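Local coordinates for protein C-domain type II peptide synthetase (Streptomyces globisporus, PDB 4ZNM) that belongs to the condensation-domain family as a type II, stand-alone peptide synthetase component, with kinship to the CoA-dependent acyltransferase clan, at residues M29-N34 against G40-M45; S80-R83 against H88-E91. All coordinates share one frame; numbering follows the deposited sequence. Where two conformers were deposited one is given.

Contact 1. Residues M29-N34 against G40-M45; sequences MFDSGN and GPFGPM
Asp31 swings its carboxylate anti to the backbone N (chi1 180°), while Phe42 sets its ring anti to its own carbonyl carbon (chi1 -59°), and these two choices bring the groups together between two parts of one partly buried loop. The carboxylate carbon Asp31 CG comes to 3.8 Å from Phe42 CD2, an oblique approach to the ring, with the two planes turned 59° apart. Asp31 CB lies beside the same part of the ring, 4.0 Å from Phe42 CD2, so the aliphatic base of the acid shares in the packing.

A second patch is made by proline. The Pro41 ring presents CD to the backbone, 3.7 Å from Phe30 O, and its CG meets Phe30 CB at 4.2 Å. The phenyl group of Phe30 leads away from this patch toward Phe26.

Polar linkage between the two segments runs through a water. It donates to Asp31 OD1 at 2.8 Å and accepts from Phe42 N at 3.0 Å, tying the acid to the backbone N of the residue whose ring it touches. The same Asp31 OD1 accepts a weak bond from Gly33 N, 3.3 Å away, closing an Asx turn, and forms a salt bridge with Arg83; Asp31 OD2 is bonded to His88. With both oxygens engaged, rotation of the carboxylate should be restricted. The face of Phe42 is used as well, since its ring stacks with that of His88.

On the partner side the backbone folds back through a bond from Gly43 N to Gly40 O. Pro41 and Phe42 occupy its two central positions, and Gly40 opens it with a positive phi that favours glycine: this is a type I beta turn, here docked against an Asx turn in the loop between helix 22-28 and strand 47-55.

Contact 2. Residues S80-R83 against H88-E91; sequences SLVR and HRPE
Leu81 and Pro90 face each other as a non-hydrogen-bonded pair in the antiparallel hairpin of strands 79-84 and 87-92, on the face that holds the buried Leu81 and His88. The branch Leu81 CD2 rests 3.8 Å from Pro90 CB, the two side chains crossing at a slant. Farther along this face Arg83 and His88 run side by side in the same direction. The imidazole sends CE1 over the centre of the Arg83 guanidinium, 3.6 Å from Arg83 CZ, with the planes inclined by 60°, so this is no flat stack. An extended chain from CG to NE carries the guanidinium this far, where Arg83 forms a salt bridge with Asp31. His88 NE2 has Asp31 as its partner too, and a water at the ring's edge joins His88 ND1, 2.6 Å away, to Leu81 O.

On the opposite face Ser80 is buried, but Val82, Arg89 and Glu91 are partly exposed. Val82 CG2 lies 3.6 Å from Arg89 NH2, above one face of the guanidinium but offset toward its rim. The Arg89 chain bends at chi3 (58°), curling its end back alongside the valine. Arg89 NH1 then reaches Glu91 OE1 at 3.2 Å, a salt bridge entering from above the carboxylate plane, while Arg89 NE pairs with Glu84.

Between the faces, Val82 and Arg89 exchange two backbone bonds, 2.9 Å from Arg89 N to Val82 O and 3.1 Å from Val82 N to Arg89 O. At Ser80 the pairing is less even: Glu91 N bonds well to Ser80 O, but the return bond is weak and bent.

One face thus carries two groups sharing Asp31, the other the Arg89-Glu91 salt bridge. Opposing influences probably act on His88: Asp31 would tend to favour its protonated form and Arg83 to disfavour it, each softened by the Arg83-Asp31 salt bridge.

In the fold
Contact 1 closes before contact 2 opens along the chain, yet their centres lie only 12 Å apart and they interlock directly. Asp31 of the loop grips the hairpin with both oxygens: OD2 makes a probable hydrogen bond of 2.7 Å with His88 NE2, and OD1 a salt bridge of 2.8 Å with Arg83 NH1. The Phe42 ring packs on that of His88, Phe42 CG 3.4 Å from His88 CE1. The pair also borders the HHxxxD motif characteristic of condensation domains, because Gly43 O bonds to His156 NE2 and Leu81 touches Thr158. Bound sodium is not far off, about 7 Å from the side chain of Ser80 and about 11 Å from that of Phe42.

Contact 1. Residues M29-N34 against G40-M45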
loop_
_atom_site.group_PDB
_atom_site.type_symbol
_atom_site.label_atom_id
_atom_site.label_comp_id
_atom_site.label_asym_id
_atom_site.label_seq_id
_atom_site.Cartn_x
_atom_site.Cartn_y
_atom_site.Cartn_z
HETATM N N MSE A 29 -3.886 15.120 -7.958
HETATM C CA MSE A 29 -5.200 15.029 -8.567
HETATM C C MSE A 29 -6.258 14.831 -7.470
HETATM O O MSE A 29 -7.441 15.103 -7.699
HETATM C CB MSE A 29 -5.274 13.882 -9.592
HETATM C CG MSE A 29 -4.274 13.976 -10.744
HETATM SE SE MSE A 29 -4.272 12.385 -11.969
HETATM C CE MSE A 29 -6.137 12.101 -11.951
ATOM N N PHE A 30 -5.827 14.378 -6.280
ATOM C CA PHE A 30 -6.741 14.137 -5.137
ATOM C C PHE A 30 -6.639 15.168 -4.012
ATOM O O PHE A 30 -7.246 15.016 -2.952
ATOM C CB PHE A 30 -6.502 12.737 -4.562
ATOM C CG PHE A 30 -6.778 11.647 -5.551
ATOM C CD1 PHE A 30 -7.992 10.997 -5.577
ATOM C CD2 PHE A 30 -5.854 11.335 -6.512
ATOM C CE1 PHE A 30 -8.264 10.022 -6.547
ATOM C CE2 PHE A 30 -6.118 10.396 -7.493
ATOM C CZ PHE A 30 -7.318 9.730 -7.507
ATOM N N ASP A 31 -5.931 16.254 -4.268
ATOM C CA ASP A 31 -5.666 17.241 -3.236
ATOM C C ASP A 31 -6.773 18.261 -3.139
ATOM O O ASP A 31 -7.025 19.016 -4.081
ATOM C CB ASP A 31 -4.351 17.952 -3.519
ATOM C CG ASP A 31 -4.018 18.994 -2.490
ATOM O OD1 ASP A 31 -4.511 18.920 -1.326
ATOM O OD2 ASP A 31 -3.248 19.902 -2.855
ATOM N N SER A 32 -7.411 18.311 -1.980
ATOM C CA SER A 32 -8.580 19.160 -1.787
ATOM C C SER A 32 -8.284 20.667 -1.854
ATOM O O SER A 32 -9.208 21.466 -1.956
ATOM C CB SER A 32 -9.226 18.813 -0.445
ATOM O OG SER A 32 -8.961 17.455 -0.110
ATOM N N GLY A 33 -7.008 21.051 -1.792
ATOM C CA GLY A 33 -6.627 22.457 -1.812
ATOM C C GLY A 33 -6.628 23.079 -0.419
ATOM O O GLY A 33 -7.039 22.445 0.572
ATOM N N ASN A 34 -6.148 24.319 -0.330
ATOM C CA ASN A 34 -6.247 25.071 0.916
ATOM C C ASN A 34 -7.708 25.480 1.059
ATOM O O ASN A 34 -8.230 26.281 0.275
ATOM C CB ASN A 34 -5.317 26.286 0.924
ATOM C CG ASN A 34 -5.004 26.770 2.326
ATOM O OD1 ASN A 34 -4.182 26.176 3.024
ATOM N ND2 ASN A 34 -5.656 27.855 2.746
ATOM N N GLY A 40 -6.566 14.640 3.114
ATOM C CA GLY A 40 -6.095 14.064 1.873
ATOM C C GLY A 40 -4.611 13.755 1.884
ATOM O O GLY A 40 -3.965 13.762 2.930
ATOM N N PRO A 41 -4.046 13.523 0.708
ATOM C CA PRO A 41 -2.671 13.021 0.586
ATOM C C PRO A 41 -1.575 13.959 1.081
ATOM O O PRO A 41 -0.495 13.455 1.356
ATOM C CB PRO A 41 -2.515 12.767 -0.914
ATOM C CG PRO A 41 -3.644 13.497 -1.574
ATOM C CD PRO A 41 -4.749 13.596 -0.585
ATOM N N PHE A 42 -1.834 15.266 1.209
ATOM C CA PHE A 42 -0.831 16.155 1.755
ATOM C C PHE A 42 -1.193 16.570 3.182
ATOM O O PHE A 42 -0.591 17.465 3.768
ATOM C CB PHE A 42 -0.640 17.352 0.805
ATOM C CG PHE A 42 -0.218 16.910 -0.546
ATOM C CD1 PHE A 42 1.110 16.634 -0.799
ATOM C CD2 PHE A 42 -1.160 16.659 -1.534
ATOM C CE1 PHE A 42 1.518 16.151 -2.027
ATOM C CE2 PHE A 42 -0.767 16.191 -2.789
ATOM C CZ PHE A 42 0.570 15.930 -3.038
ATOM N N GLY A 43 -2.188 15.892 3.742
ATOM C CA GLY A 43 -2.528 16.073 5.133
ATOM C C GLY A 43 -1.811 15.060 6.031
ATOM O O GLY A 43 -1.136 14.134 5.562
ATOM N N PRO A 44 -1.994 15.200 7.339
ATOM C CA PRO A 44 -1.233 14.453 8.355
ATOM C C PRO A 44 -1.733 13.034 8.561
ATOM O O PRO A 44 -1.091 12.336 9.329
ATOM C CB PRO A 44 -1.436 15.275 9.626
ATOM C CG PRO A 44 -2.780 15.933 9.436
ATOM C CD PRO A 44 -2.933 16.172 7.932
HETATM N N MSE A 45 -2.826 12.614 7.920
HETATM C CA MSE A 45 -3.254 11.220 8.060
HETATM C C MSE A 45 -2.842 10.358 6.864
HETATM O O MSE A 45 -3.135 9.147 6.817
HETATM C CB MSE A 45 -4.776 11.140 8.282
HETATM C CG MSE A 45 -5.270 11.820 9.539
HETATM SE SE MSE A 45 -4.457 11.009 11.198
HETATM C CE MSE A 45 -5.393 9.285 11.133
HETATM O O HOH W 1 -4.318 16.842 0.529
#

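Contact 2. Residues S80-R83 against H88-E91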
loop_
_atom_site.group_PDB
_atom_site.type_symbol
_atom_site.label_atom_id
_atom_site.label_comp_id
_atom_site.label_asym_id
_atom_site.label_seq_id
_atom_site.Cartn_x
_atom_site.Cartn_y
_atom_site.Cartn_z
ATOM N N SER A 80 10.327 17.554 2.816
ATOM C CA SER A 80 9.027 18.121 3.096
ATOM C C SER A 80 8.363 18.588 1.797
ATOM O O SER A 80 9.023 18.818 0.783
ATOM C CB SER A 80 9.167 19.301 4.053
ATOM O OG SER A 80 9.867 20.356 3.413
ATOM N N LEU A 81 7.053 18.733 1.861
ATOM C CA LEU A 81 6.237 19.200 0.769
ATOM C C LEU A 81 5.384 20.352 1.306
ATOM O O LEU A 81 4.558 20.152 2.219
ATOM C CB LEU A 81 5.346 18.070 0.252
ATOM C CG LEU A 81 6.063 16.864 -0.350
ATOM C CD1 LEU A 81 5.033 15.830 -0.750
ATOM C CD2 LEU A 81 6.894 17.256 -1.555
ATOM N N VAL A 82 5.585 21.549 0.782
ATOM C CA VAL A 82 4.845 22.702 1.292
ATOM C C VAL A 82 3.993 23.307 0.188
ATOM O O VAL A 82 4.390 23.296 -0.981
ATOM C CB VAL A 82 5.791 23.753 1.886
ATOM C CG1 VAL A 82 6.510 23.192 3.140
ATOM C CG2 VAL A 82 6.770 24.235 0.830
ATOM N N ARG A 83 2.810 23.799 0.552
ATOM C CA ARG A 83 1.932 24.420 -0.433
ATOM C C ARG A 83 2.584 25.665 -0.970
ATOM O O ARG A 83 3.091 26.482 -0.210
ATOM C CB ARG A 83 0.582 24.781 0.163
ATOM C CG ARG A 83 -0.172 23.593 0.657
ATOM C CD ARG A 83 -1.654 23.854 0.698
ATOM N NE ARG A 83 -2.349 22.620 1.029
ATOM C CZ ARG A 83 -2.987 21.845 0.157
ATOM N NH1 ARG A 83 -3.567 20.730 0.585
ATOM N NH2 ARG A 83 -3.059 22.179 -1.127
ATOM N N HIS A 88 2.528 21.749 -4.686
ATOM C CA HIS A 88 3.424 21.430 -3.591
ATOM C C HIS A 88 4.862 21.478 -4.075
ATOM O O HIS A 88 5.192 20.970 -5.139
ATOM C CB HIS A 88 3.057 20.069 -3.001
ATOM C CG HIS A 88 1.638 20.010 -2.543
ATOM N ND1 HIS A 88 1.264 20.321 -1.252
ATOM C CD2 HIS A 88 0.484 19.795 -3.232
ATOM C CE1 HIS A 88 -0.049 20.245 -1.150
ATOM N NE2 HIS A 88 -0.550 19.935 -2.341
ATOM N N ARG A 89 5.695 22.160 -3.305
ATOM C CA ARG A 89 7.122 22.217 -3.564
ATOM C C ARG A 89 7.887 21.281 -2.628
ATOM O O ARG A 89 7.796 21.426 -1.412
ATOM C CB ARG A 89 7.640 23.637 -3.377
ATOM C CG ARG A 89 9.159 23.734 -3.347
ATOM C CD ARG A 89 9.624 25.179 -3.420
ATOM N NE ARG A 89 9.076 25.965 -2.320
ATOM C CZ ARG A 89 9.662 26.121 -1.137
ATOM N NH1 ARG A 89 10.835 25.551 -0.877
ATOM N NH2 ARG A 89 9.065 26.851 -0.206
ATOM N N PRO A 90 8.674 20.355 -3.185
ATOM C CA PRO A 90 9.580 19.570 -2.339
ATOM C C PRO A 90 10.771 20.378 -1.861
ATOM O O PRO A 90 11.292 21.172 -2.619
ATOM C CB PRO A 90 10.051 18.438 -3.265
ATOM C CG PRO A 90 9.223 18.545 -4.505
ATOM C CD PRO A 90 8.789 19.972 -4.600
ATOM N N GLU A 91 11.202 20.183 -0.623
ATOM C CA GLU A 91 12.474 20.734 -0.204
ATOM C C GLU A 91 13.195 19.727 0.676
ATOM O O GLU A 91 12.619 19.209 1.642
ATOM C CB GLU A 91 12.302 22.043 0.541
ATOM C CG GLU A 91 13.670 22.621 0.935
ATOM C CD GLU A 91 13.566 23.999 1.570
ATOM O OE1 GLU A 91 12.424 24.480 1.729
ATOM O OE2 GLU A 91 14.623 24.593 1.909
HETATM O O HOH W 2 1.936 20.413 1.279
#